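ABC transporter (Caldanaerobius, PDB 4G68) probably acts as the extracellular solute-binding component of an ABC importer, capturing xylan-derived xylose oligosaccharides for uptake by a thermophilic bacterium. Local coordinates at residues 142-147 with 166-171; 176-181 with 379-384; 212-217 with 295-300; 226-231 with 427-432. One frame throughout, in Å; residues are numbered along the deposited sequence.

Contact 1 (142-147 with 166-171); sequences QLDSYL and NGKIYG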
# COMPACT_ATOMS: atom_id res chain seq x y z
N GLN A 142 -21.20 -12.91 -1.00
CA GLN A 142 -21.11 -12.75 0.48
C GLN A 142 -20.49 -13.99 1.13
O GLN A 142 -20.82 -15.17 0.81
CB GLN A 142 -22.52 -12.54 1.06
CG GLN A 142 -22.56 -12.14 2.54
CD GLN A 142 -23.98 -12.18 3.11
OE1 GLN A 142 -24.93 -12.12 2.38
NE2 GLN A 142 -24.11 -12.21 4.43
N LEU A 143 -19.64 -13.77 2.12
CA LEU A 143 -18.87 -14.90 2.69
C LEU A 143 -19.26 -15.31 4.12
O LEU A 143 -18.69 -16.26 4.67
CB LEU A 143 -17.35 -14.58 2.60
CG LEU A 143 -16.77 -14.36 1.15
CD1 LEU A 143 -15.27 -14.31 1.26
CD2 LEU A 143 -17.17 -15.51 0.21
N ASP A 144 -20.19 -14.61 4.74
CA ASP A 144 -20.55 -14.96 6.15
C ASP A 144 -20.85 -16.48 6.37
O ASP A 144 -20.33 -17.12 7.32
CB ASP A 144 -21.73 -14.09 6.62
CG ASP A 144 -21.33 -12.63 6.79
OD1 ASP A 144 -20.99 -12.19 7.92
OD2 ASP A 144 -21.40 -11.92 5.79
N SER A 145 -21.62 -17.05 5.47
CA SER A 145 -21.98 -18.49 5.62
C SER A 145 -20.80 -19.43 5.52
O SER A 145 -20.96 -20.61 5.83
CB SER A 145 -23.05 -18.91 4.60
OG SER A 145 -22.53 -18.96 3.27
N TYR A 146 -19.65 -18.95 4.99
CA TYR A 146 -18.48 -19.79 4.86
C TYR A 146 -17.48 -19.48 5.96
O TYR A 146 -16.33 -19.96 5.95
CB TYR A 146 -17.78 -19.49 3.55
CG TYR A 146 -18.55 -19.83 2.29
CD1 TYR A 146 -18.43 -21.09 1.73
CD2 TYR A 146 -19.39 -18.92 1.68
CE1 TYR A 146 -19.13 -21.41 0.56
CE2 TYR A 146 -20.10 -19.23 0.50
CZ TYR A 146 -19.91 -20.47 -0.05
OH TYR A 146 -20.54 -20.78 -1.22
N LEU A 147 -17.89 -18.61 6.90
CA LEU A 147 -16.95 -18.21 7.94
C LEU A 147 -17.37 -18.64 9.34
O LEU A 147 -16.97 -17.96 10.35
CB LEU A 147 -16.66 -16.70 7.89
CG LEU A 147 -16.00 -16.27 6.58
CD1 LEU A 147 -15.95 -14.74 6.56
CD2 LEU A 147 -14.64 -16.91 6.44
N ASN A 166 -22.20 -2.96 4.88
CA ASN A 166 -23.57 -3.17 5.35
C ASN A 166 -23.67 -4.35 6.30
O ASN A 166 -24.62 -5.16 6.24
CB ASN A 166 -24.47 -3.42 4.11
CG ASN A 166 -24.29 -2.34 3.06
OD1 ASN A 166 -24.39 -1.18 3.38
ND2 ASN A 166 -24.01 -2.72 1.79
N GLY A 167 -22.64 -4.50 7.13
CA GLY A 167 -22.66 -5.55 8.19
C GLY A 167 -22.41 -6.98 7.72
O GLY A 167 -22.59 -7.90 8.48
N LYS A 168 -22.00 -7.17 6.46
CA LYS A 168 -21.82 -8.47 5.91
C LYS A 168 -20.39 -8.55 5.31
O LYS A 168 -19.87 -7.56 4.78
CB LYS A 168 -22.87 -8.67 4.81
CG LYS A 168 -24.30 -8.92 5.36
CD LYS A 168 -25.35 -8.90 4.24
CE LYS A 168 -25.67 -7.49 3.65
NZ LYS A 168 -26.35 -6.42 4.53
N ILE A 169 -19.82 -9.74 5.32
CA ILE A 169 -18.40 -9.90 4.89
C ILE A 169 -18.36 -10.32 3.43
O ILE A 169 -19.07 -11.26 3.06
CB ILE A 169 -17.74 -10.98 5.70
CG1 ILE A 169 -17.68 -10.51 7.17
CG2 ILE A 169 -16.32 -11.25 5.19
CD1 ILE A 169 -17.03 -11.46 8.11
N TYR A 170 -17.52 -9.65 2.64
CA TYR A 170 -17.40 -9.89 1.21
C TYR A 170 -15.96 -10.23 0.79
O TYR A 170 -15.64 -10.24 -0.37
CB TYR A 170 -17.88 -8.67 0.36
CG TYR A 170 -19.37 -8.50 0.45
CD1 TYR A 170 -20.24 -9.16 -0.44
CD2 TYR A 170 -19.93 -7.76 1.50
CE1 TYR A 170 -21.62 -9.01 -0.33
CE2 TYR A 170 -21.32 -7.63 1.64
CZ TYR A 170 -22.14 -8.24 0.73
OH TYR A 170 -23.50 -8.07 0.87
N GLY A 171 -15.07 -10.53 1.72
CA GLY A 171 -13.71 -10.88 1.26
C GLY A 171 -12.94 -11.65 2.27
O GLY A 171 -13.33 -11.69 3.45
O HOH W 1 -20.77 -9.91 9.14
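Leu143 and Ile169 join their backbones where the loop 142-147 passes the beginning of strand 168-184, the CA atoms of Gln142 and Tyr170 lying 4.7 Å apart. Leu143 N donates to Ile169 O across 2.7 Å in a nearly straight bond (172°). The second bond of the pair illustrates how a side chain can stand in for a backbone carbonyl: Ile169 N donates to Asp144 OD2, also at 2.7 Å. With CG anti to its own carbonyl carbon (chi1 -70°), Asp144 turns its carboxylate against the strand. Ile169 N meets OD2 on the syn side, whereas Gln142 NE2 arrives from the other face of the carboxylate, well above its plane, at 3.0 Å. The other carboxylate oxygen, OD1, accepts from a water that also donates to Gly167 O.

Gln142 reaches this position with an extended chain, which lies obliquely over the aliphatic part of Lys168 (Gln142 NE2 to Lys168 CG, 3.4 Å). Lys168 then bends at its last two torsions and gives NZ to Asn166 O. On the apolar side, Leu147 CD1 rests 3.8 Å from Ile169 CG2, and Leu143 CD1 lies against the backbone of Gly171. Phe160 packs on both Leu147 and Ile169, while Leu143 also touches Val360 of helix 356-377.

The loop is therefore fastened to the strand by one carbonyl and one carboxylate. Two N-H donors on a single oxygen, with a water on the other, fix the rotation of the Asp144 group and would be expected to favour its ionised form.

Contact 2 (176-181 with 379-384); sequences QQASVL and TGLPAW. With XYP (beta-D-xylopyranose), chain D; XYS (alpha-D-xylopyranose), chain B.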
# COMPACT_ATOMS: atom_id res chain seq x y z
N GLN A 176 -1.79 -6.52 5.32
CA GLN A 176 -1.93 -5.18 5.87
C GLN A 176 -0.86 -4.31 5.26
O GLN A 176 0.23 -4.79 4.84
CB GLN A 176 -1.71 -5.10 7.38
CG GLN A 176 -2.36 -6.15 8.25
CD GLN A 176 -1.84 -6.03 9.64
OE1 GLN A 176 -1.36 -4.94 10.04
NE2 GLN A 176 -1.95 -7.13 10.42
N GLN A 177 -1.20 -3.03 5.16
CA GLN A 177 -0.23 -2.08 4.64
C GLN A 177 0.19 -1.11 5.77
O GLN A 177 -0.56 -0.90 6.73
CB GLN A 177 -0.88 -1.26 3.51
CG GLN A 177 -1.10 -2.15 2.25
CD GLN A 177 -1.56 -1.31 1.07
OE1 GLN A 177 -1.79 -0.08 1.20
NE2 GLN A 177 -1.72 -1.98 -0.09
N ALA A 178 1.37 -0.53 5.66
CA ALA A 178 1.81 0.48 6.63
C ALA A 178 2.84 1.36 5.89
O ALA A 178 3.63 0.86 5.05
CB ALA A 178 2.46 -0.16 7.86
N SER A 179 2.84 2.64 6.21
CA SER A 179 3.74 3.63 5.57
C SER A 179 5.13 3.58 6.24
O SER A 179 5.23 3.61 7.49
CB SER A 179 3.11 5.02 5.65
OG SER A 179 2.72 5.34 7.02
N VAL A 180 6.17 3.53 5.43
CA VAL A 180 7.55 3.28 5.92
C VAL A 180 8.44 4.32 5.22
O VAL A 180 8.42 4.45 4.02
CB VAL A 180 8.00 1.91 5.45
CG1 VAL A 180 9.43 1.63 5.98
CG2 VAL A 180 7.04 0.80 6.02
N LEU A 181 9.21 5.03 6.02
CA LEU A 181 10.38 5.76 5.50
C LEU A 181 11.62 4.85 5.56
O LEU A 181 12.04 4.41 6.63
CB LEU A 181 10.62 7.06 6.31
CG LEU A 181 11.90 7.84 5.93
CD1 LEU A 181 11.76 8.26 4.49
CD2 LEU A 181 12.00 9.05 6.86
N THR A 379 6.95 -8.74 1.02
CA THR A 379 6.07 -8.10 0.05
C THR A 379 4.77 -7.65 0.74
O THR A 379 3.94 -7.01 0.12
CB THR A 379 5.66 -9.10 -1.07
OG1 THR A 379 5.34 -10.34 -0.51
CG2 THR A 379 6.82 -9.32 -2.05
N GLY A 380 4.62 -7.93 2.02
CA GLY A 380 3.44 -7.40 2.73
C GLY A 380 3.52 -7.70 4.20
O GLY A 380 4.48 -8.35 4.61
N LEU A 381 2.58 -7.15 4.99
CA LEU A 381 2.50 -7.47 6.43
C LEU A 381 1.34 -8.47 6.57
O LEU A 381 0.29 -8.25 6.07
CB LEU A 381 2.30 -6.18 7.25
CG LEU A 381 3.54 -5.25 7.31
CD1 LEU A 381 3.07 -3.84 7.74
CD2 LEU A 381 4.46 -5.84 8.38
N PRO A 382 1.57 -9.61 7.22
CA PRO A 382 0.58 -10.68 7.18
C PRO A 382 -0.75 -10.24 7.94
O PRO A 382 -0.66 -9.49 8.98
CB PRO A 382 1.27 -11.82 7.99
CG PRO A 382 2.30 -11.16 8.86
CD PRO A 382 2.81 -10.02 7.95
N ALA A 383 -1.88 -10.69 7.43
CA ALA A 383 -3.18 -10.53 8.14
C ALA A 383 -3.50 -11.86 8.87
O ALA A 383 -4.31 -11.85 9.80
CB ALA A 383 -4.32 -10.16 7.19
N TRP A 384 -2.93 -12.98 8.43
CA TRP A 384 -3.17 -14.28 9.07
C TRP A 384 -2.15 -14.46 10.17
O TRP A 384 -1.02 -13.95 10.06
CB TRP A 384 -3.05 -15.42 8.12
CG TRP A 384 -4.22 -15.51 7.13
CD1 TRP A 384 -4.55 -14.55 6.16
CD2 TRP A 384 -5.24 -16.53 7.04
NE1 TRP A 384 -5.66 -14.94 5.45
CE2 TRP A 384 -6.12 -16.15 5.92
CE3 TRP A 384 -5.48 -17.75 7.70
CZ2 TRP A 384 -7.22 -16.94 5.53
CZ3 TRP A 384 -6.55 -18.57 7.26
CH2 TRP A 384 -7.43 -18.17 6.23
C1 XYP D . -1.08 -0.32 -3.92
C2 XYP D . -2.06 0.31 -4.90
C3 XYP D . -2.20 1.79 -4.54
C4 XYP D . -2.49 2.00 -3.03
C5 XYP D . -1.56 1.16 -2.12
O2 XYP D . -1.61 0.09 -6.22
O3 XYP D . -3.27 2.31 -5.36
O4 XYP D . -2.39 3.38 -2.64
O5 XYP D . -1.51 -0.19 -2.58
C1 XYS B . 5.33 -7.98 -6.28
C2 XYS B . 4.53 -6.95 -7.10
C3 XYS B . 4.10 -5.71 -6.31
C4 XYS B . 3.58 -6.10 -4.92
C5 XYS B . 4.63 -6.93 -4.19
O1 XYS B . 6.50 -8.46 -6.87
O2 XYS B . 5.08 -6.57 -8.31
O3 XYS B . 3.14 -5.06 -7.08
O4 XYS B . 3.02 -5.04 -4.17
O5 XYS B . 5.44 -7.74 -4.91
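Gln176 and Leu381 form an antiparallel, hydrogen-bonded bridge, by which the short strand 381-382 is added to the long strand 168-184 in the mixed sheet of this solute-binding protein fold. Gln176 N donates to Leu381 O at 2.8 Å; the reverse bond, Leu381 N to Gln176 O, is weak at 3.3 Å.

The two bridging side chains stand on the same face of the sheet. Gln176 carries CG anti to its carbonyl carbon (chi1 -45°) and then runs extended along the partner strand, bringing NE2 to 3.1 Å from Pro382 O. Leu381 uses one branch for the contact: CD1 lies 3.7 Å from Ala178 CB, while Leu381 CB lies 3.5 Å from Gln176 O. Met402 and Glu398 of helix 396-406 pack on Leu381 as well.

Alternation along the strand sends the next side chain to the other face, and there lies the sugar site. Gln177 is extended beyond CG, and its NE2 donates, at 3.1 Å, to the ring oxygen O5 of a beta-xylopyranose that Asp417, Asn103, Lys107 and Trp229 also bind. Replacing Gln177 by a leucine would probably leave that ring oxygen without this N-H donor and weaken the hold on this side of the sugar. Both partners of the bridge thus lead to the pocket: Gln177 from strand 168-184 and Thr379 from the residues before strand 381-382. Thr379 turns its methyl group toward a second sugar, and Thr379 CG2 stands 3.5 Å from O5 of the alpha-xylopyranose.

Contact 3 (212-217 with 295-300); sequences KGVTPF and KAAMYF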
# COMPACT_ATOMS: atom_id res chain seq x y z
N LYS A 212 25.79 16.94 -1.68
CA LYS A 212 26.76 15.92 -1.94
C LYS A 212 26.52 15.23 -3.26
O LYS A 212 27.28 14.32 -3.62
CB LYS A 212 26.77 14.90 -0.81
CG LYS A 212 27.09 15.50 0.54
CD LYS A 212 28.46 16.18 0.49
CE LYS A 212 29.01 16.41 1.86
NZ LYS A 212 27.94 17.01 2.65
N GLY A 213 25.49 15.64 -4.01
CA GLY A 213 25.21 15.02 -5.30
C GLY A 213 24.50 13.67 -5.17
O GLY A 213 24.47 12.84 -6.12
N VAL A 214 23.94 13.44 -4.00
CA VAL A 214 23.21 12.20 -3.69
C VAL A 214 21.66 12.49 -3.82
O VAL A 214 21.15 13.42 -3.19
CB VAL A 214 23.55 11.69 -2.29
CG1 VAL A 214 22.62 10.55 -1.88
CG2 VAL A 214 25.02 11.22 -2.17
N THR A 215 20.97 11.73 -4.66
CA THR A 215 19.47 11.88 -4.77
C THR A 215 18.85 11.64 -3.37
O THR A 215 19.05 10.55 -2.76
CB THR A 215 18.89 10.88 -5.75
OG1 THR A 215 19.51 11.05 -7.06
CG2 THR A 215 17.34 10.99 -5.85
N PRO A 216 18.15 12.64 -2.81
CA PRO A 216 17.63 12.36 -1.43
C PRO A 216 16.57 11.25 -1.39
O PRO A 216 16.66 10.37 -0.52
CB PRO A 216 17.09 13.68 -0.98
CG PRO A 216 17.91 14.70 -1.84
CD PRO A 216 17.95 14.06 -3.16
N PHE A 217 15.59 11.35 -2.30
CA PHE A 217 14.47 10.36 -2.37
C PHE A 217 14.38 9.75 -3.73
O PHE A 217 14.41 10.47 -4.73
CB PHE A 217 13.10 11.00 -2.07
CG PHE A 217 12.82 11.16 -0.63
CD1 PHE A 217 12.15 10.16 0.07
CD2 PHE A 217 13.20 12.32 0.04
CE1 PHE A 217 11.86 10.29 1.41
CE2 PHE A 217 12.90 12.46 1.41
CZ PHE A 217 12.21 11.43 2.08
N LYS A 295 21.21 4.22 -5.22
CA LYS A 295 21.24 5.54 -5.88
C LYS A 295 20.34 6.62 -5.26
O LYS A 295 20.12 7.68 -5.84
CB LYS A 295 20.95 5.41 -7.38
CG LYS A 295 21.89 4.50 -8.15
CD LYS A 295 21.27 4.27 -9.53
CE LYS A 295 22.15 3.40 -10.45
NZ LYS A 295 23.24 4.20 -11.10
N ALA A 296 19.89 6.39 -4.02
CA ALA A 296 19.16 7.45 -3.31
C ALA A 296 19.23 7.14 -1.82
O ALA A 296 19.28 5.97 -1.42
CB ALA A 296 17.69 7.54 -3.78
N ALA A 297 19.24 8.20 -1.00
CA ALA A 297 19.38 8.08 0.44
C ALA A 297 18.12 7.47 1.12
O ALA A 297 18.23 6.74 2.11
CB ALA A 297 19.60 9.48 1.07
N MSE A 298 16.93 7.75 0.57
CA MSE A 298 15.65 7.44 1.23
C MSE A 298 14.60 7.02 0.22
O MSE A 298 14.68 7.30 -0.99
CB MSE A 298 15.15 8.70 1.93
CG MSE A 298 16.08 9.06 3.09
SE MSE A 298 15.41 10.70 4.02
CE MSE A 298 16.13 12.01 2.73
N TYR A 299 13.60 6.32 0.70
CA TYR A 299 12.49 5.96 -0.15
C TYR A 299 11.27 6.00 0.83
O TYR A 299 11.38 5.63 1.97
CB TYR A 299 12.72 4.50 -0.61
CG TYR A 299 11.59 4.00 -1.52
CD1 TYR A 299 11.69 4.10 -2.90
CD2 TYR A 299 10.43 3.48 -0.98
CE1 TYR A 299 10.67 3.64 -3.74
CE2 TYR A 299 9.37 3.03 -1.80
CZ TYR A 299 9.52 3.08 -3.15
OH TYR A 299 8.45 2.64 -3.94
N PHE A 300 10.14 6.48 0.38
CA PHE A 300 8.97 6.49 1.27
C PHE A 300 7.76 5.90 0.54
O PHE A 300 7.41 6.30 -0.60
CB PHE A 300 8.62 7.91 1.80
CG PHE A 300 7.36 7.94 2.62
CD1 PHE A 300 7.38 7.56 3.99
CD2 PHE A 300 6.14 8.34 2.04
CE1 PHE A 300 6.19 7.52 4.74
CE2 PHE A 300 4.95 8.32 2.79
CZ PHE A 300 4.95 7.92 4.15
O HOH W 2 22.42 9.42 -5.98
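Phe217 and Met298, a selenomethionine, cross obliquely, so that Met298 CB lies over one face of the phenyl ring, with the selenium farther off to the side. Met298 CB makes a CH-pi contact 3.9 Å from the ring centroid, 19° off the normal and displaced toward the rim. The selenium sits more obliquely, 4.4 Å from the same centroid, in a Met-aromatic contact. A bend at the last torsion (chi3 -80°) then folds the terminal methyl back: Met298 CE lies 3.5 Å from Phe217 CE2, and it also approaches Pro216 CB. Phe300 lies beside Phe217, the two pointing the same way, with CB at 4.0 Å from Phe217 CE1.

The backbones are also tied together. Ala297 N donates to Thr215 O at 2.9 Å, nearly in line with the carbonyl bond, and Met298 N gives a weak bond to Pro216 O. Thr215 CG2 meets Ala296 CB, while its hydroxyl is engaged by Asp276; a water links Thr215 N to Lys295 O.

The example shows a loop held against segment 295-300 by one good backbone bond and one weak one, and packed by a Met-aromatic pair, here with selenium in place of sulfur. The loop follows helix 199-211, whose Leu202 packs on Met298 and Ile206 on Phe217. Phe188 of helix 185-191 covers Met298 and Ala297, and strand 298-300 itself runs antiparallel beside strand 168-184.

Contact 4 (226-231 with 427-432); sequences PGMWYY and THKDLV. With XYP (beta-D-xylopyranose), chain D.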
# COMPACT_ATOMS: atom_id res chain seq x y z
N PRO A 226 2.15 6.61 -5.94
CA PRO A 226 3.30 6.59 -4.99
C PRO A 226 3.61 7.94 -4.37
O PRO A 226 3.89 8.02 -3.17
CB PRO A 226 4.47 6.15 -5.86
CG PRO A 226 3.80 5.28 -6.96
CD PRO A 226 2.55 6.07 -7.26
N GLY A 227 3.51 8.99 -5.16
CA GLY A 227 3.68 10.37 -4.64
C GLY A 227 2.53 10.77 -3.73
O GLY A 227 2.70 11.49 -2.76
N MSE A 228 1.33 10.36 -4.04
CA MSE A 228 0.19 10.58 -3.19
C MSE A 228 0.40 10.07 -1.79
O MSE A 228 -0.11 10.71 -0.89
CB MSE A 228 -1.04 9.92 -3.81
CG MSE A 228 -2.35 10.27 -3.17
SE MSE A 228 -3.56 8.68 -3.50
CE MSE A 228 -2.40 7.44 -2.43
N TRP A 229 1.04 8.94 -1.59
CA TRP A 229 1.39 8.52 -0.23
C TRP A 229 2.09 9.55 0.58
O TRP A 229 1.81 9.69 1.81
CB TRP A 229 2.22 7.24 -0.22
CG TRP A 229 1.36 6.01 -0.37
CD1 TRP A 229 0.46 5.67 -1.40
CD2 TRP A 229 1.30 4.90 0.57
NE1 TRP A 229 -0.12 4.46 -1.12
CE2 TRP A 229 0.33 3.96 0.06
CE3 TRP A 229 1.92 4.61 1.81
CZ2 TRP A 229 0.02 2.73 0.72
CZ3 TRP A 229 1.60 3.41 2.47
CH2 TRP A 229 0.66 2.50 1.94
N TYR A 230 2.96 10.31 -0.12
CA TYR A 230 3.66 11.38 0.59
C TYR A 230 2.65 12.45 1.09
O TYR A 230 2.68 12.87 2.29
CB TYR A 230 4.67 12.07 -0.32
CG TYR A 230 5.93 11.34 -0.63
CD1 TYR A 230 7.17 11.92 -0.30
CD2 TYR A 230 5.89 10.17 -1.38
CE1 TYR A 230 8.39 11.25 -0.61
CE2 TYR A 230 7.09 9.47 -1.76
CZ TYR A 230 8.31 10.03 -1.36
OH TYR A 230 9.48 9.40 -1.69
N TYR A 231 1.78 12.89 0.18
CA TYR A 231 0.79 13.93 0.59
C TYR A 231 -0.05 13.34 1.76
O TYR A 231 -0.24 13.98 2.82
CB TYR A 231 -0.14 14.33 -0.58
CG TYR A 231 -1.16 15.28 -0.04
CD1 TYR A 231 -0.89 16.64 -0.04
CD2 TYR A 231 -2.35 14.83 0.51
CE1 TYR A 231 -1.77 17.55 0.53
CE2 TYR A 231 -3.29 15.73 1.07
CZ TYR A 231 -2.96 17.07 1.07
OH TYR A 231 -3.81 17.94 1.66
N THR A 427 -9.28 12.10 -8.85
CA THR A 427 -9.13 13.55 -8.68
C THR A 427 -7.94 13.83 -7.74
O THR A 427 -7.11 14.68 -8.03
CB THR A 427 -10.45 14.14 -8.11
OG1 THR A 427 -11.40 14.19 -9.16
CG2 THR A 427 -10.23 15.58 -7.57
N HIS A 428 -7.91 13.15 -6.58
CA HIS A 428 -6.82 13.35 -5.60
C HIS A 428 -5.49 12.98 -6.17
O HIS A 428 -4.54 13.75 -6.05
CB HIS A 428 -7.15 12.55 -4.31
CG HIS A 428 -6.10 12.63 -3.24
ND1 HIS A 428 -5.67 13.82 -2.76
CD2 HIS A 428 -5.39 11.65 -2.60
CE1 HIS A 428 -4.74 13.60 -1.81
NE2 HIS A 428 -4.57 12.25 -1.71
N LYS A 429 -5.38 11.82 -6.87
CA LYS A 429 -4.10 11.41 -7.49
C LYS A 429 -3.64 12.50 -8.52
O LYS A 429 -2.48 12.85 -8.52
CB LYS A 429 -4.29 10.10 -8.25
CG LYS A 429 -4.34 8.92 -7.31
CD LYS A 429 -4.79 7.63 -8.01
CE LYS A 429 -3.88 7.19 -9.14
NZ LYS A 429 -4.59 6.06 -9.84
N ASP A 430 -4.56 13.00 -9.35
CA ASP A 430 -4.14 13.95 -10.38
C ASP A 430 -3.78 15.35 -9.76
O ASP A 430 -2.82 15.99 -10.14
CB ASP A 430 -5.33 14.19 -11.32
CG ASP A 430 -5.63 13.02 -12.26
OD1 ASP A 430 -4.91 12.01 -12.33
OD2 ASP A 430 -6.75 13.08 -12.83
N LEU A 431 -4.50 15.77 -8.74
CA LEU A 431 -4.25 17.09 -8.09
C LEU A 431 -2.95 17.04 -7.29
O LEU A 431 -2.20 18.02 -7.31
CB LEU A 431 -5.40 17.51 -7.20
CG LEU A 431 -6.62 18.01 -8.01
CD1 LEU A 431 -7.76 18.40 -7.06
CD2 LEU A 431 -6.25 19.18 -8.91
N VAL A 432 -2.66 15.91 -6.64
CA VAL A 432 -1.36 15.70 -6.01
C VAL A 432 -0.24 15.70 -7.06
O VAL A 432 0.87 16.28 -6.85
CB VAL A 432 -1.36 14.47 -5.06
CG1 VAL A 432 0.04 14.20 -4.58
CG2 VAL A 432 -2.23 14.77 -3.84
C1 XYP D . -1.08 -0.32 -3.92
C2 XYP D . -2.06 0.31 -4.90
C3 XYP D . -2.20 1.79 -4.54
C4 XYP D . -2.49 2.00 -3.03
C5 XYP D . -1.56 1.16 -2.12
O2 XYP D . -1.61 0.09 -6.22
O3 XYP D . -3.27 2.31 -5.36
O4 XYP D . -2.39 3.38 -2.64
O5 XYP D . -1.51 -0.19 -2.58
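Met228, a selenomethionine, and His428 meet at the almost perpendicular crossing of two helices, 226-231 and 427-432, whose axes approach to 9.2 Å at an angle of 85°. This is helix-helix packing in the solute-binding fold, and its side chains meet by packing, with no hydrogen bond between the two segments. Met228 has CG anti to the backbone N (chi1 -170°), which lays CG 3.3 Å from His428 NE2; the selenium passes on toward Lys429 CG. Tyr231 comes from the next turn, its CD2 meeting the edge of the imidazole near the ring plane, 3.6 Å from His428 CE1. Val432 packs against the start of the Tyr231 side chain, with CG2 at 3.9 Å from Tyr231 CB. His428 NE2 is bonded to Asp232 and its ring stacks on Trp416, while the Tyr231 hydroxyl goes to Phe259 O, so both have partners outside the two segments.

Trp229, directed away from helix 427-432, shows how a packed helix can serve a pocket with its other side: its NE1 donates to O4 of the beta-xylopyranose. A phenylalanine here would probably leave that hydroxyl without its indole N-H donor. The bond from Trp229 NE1 to the sugar O4 is 2.9 Å long and fairly straight at 167°.

Taken together, the contacts show how one long strand can connect distant parts of a binding protein. Strand 168-184 takes part in contacts 1 and 2 and pairs with strand 298-300 of contact 3. Contacts 1 and 3 lie on opposite sides of the chain's centre, their centres about 45 Å apart; contact 2 lies about 23 Å from each. Contact 1 closes first along the chain. Contact 2 then spans the whole of contact 3, while contact 4 crosses both. Contacts 2, 3 and 4 touch one another: Leu181 packs on Phe217, Phe217 and Phe300 on Tyr230, and Gln177 on Trp229. Contacts 2 and 4 thus bring sequence-distant residues to one xylose.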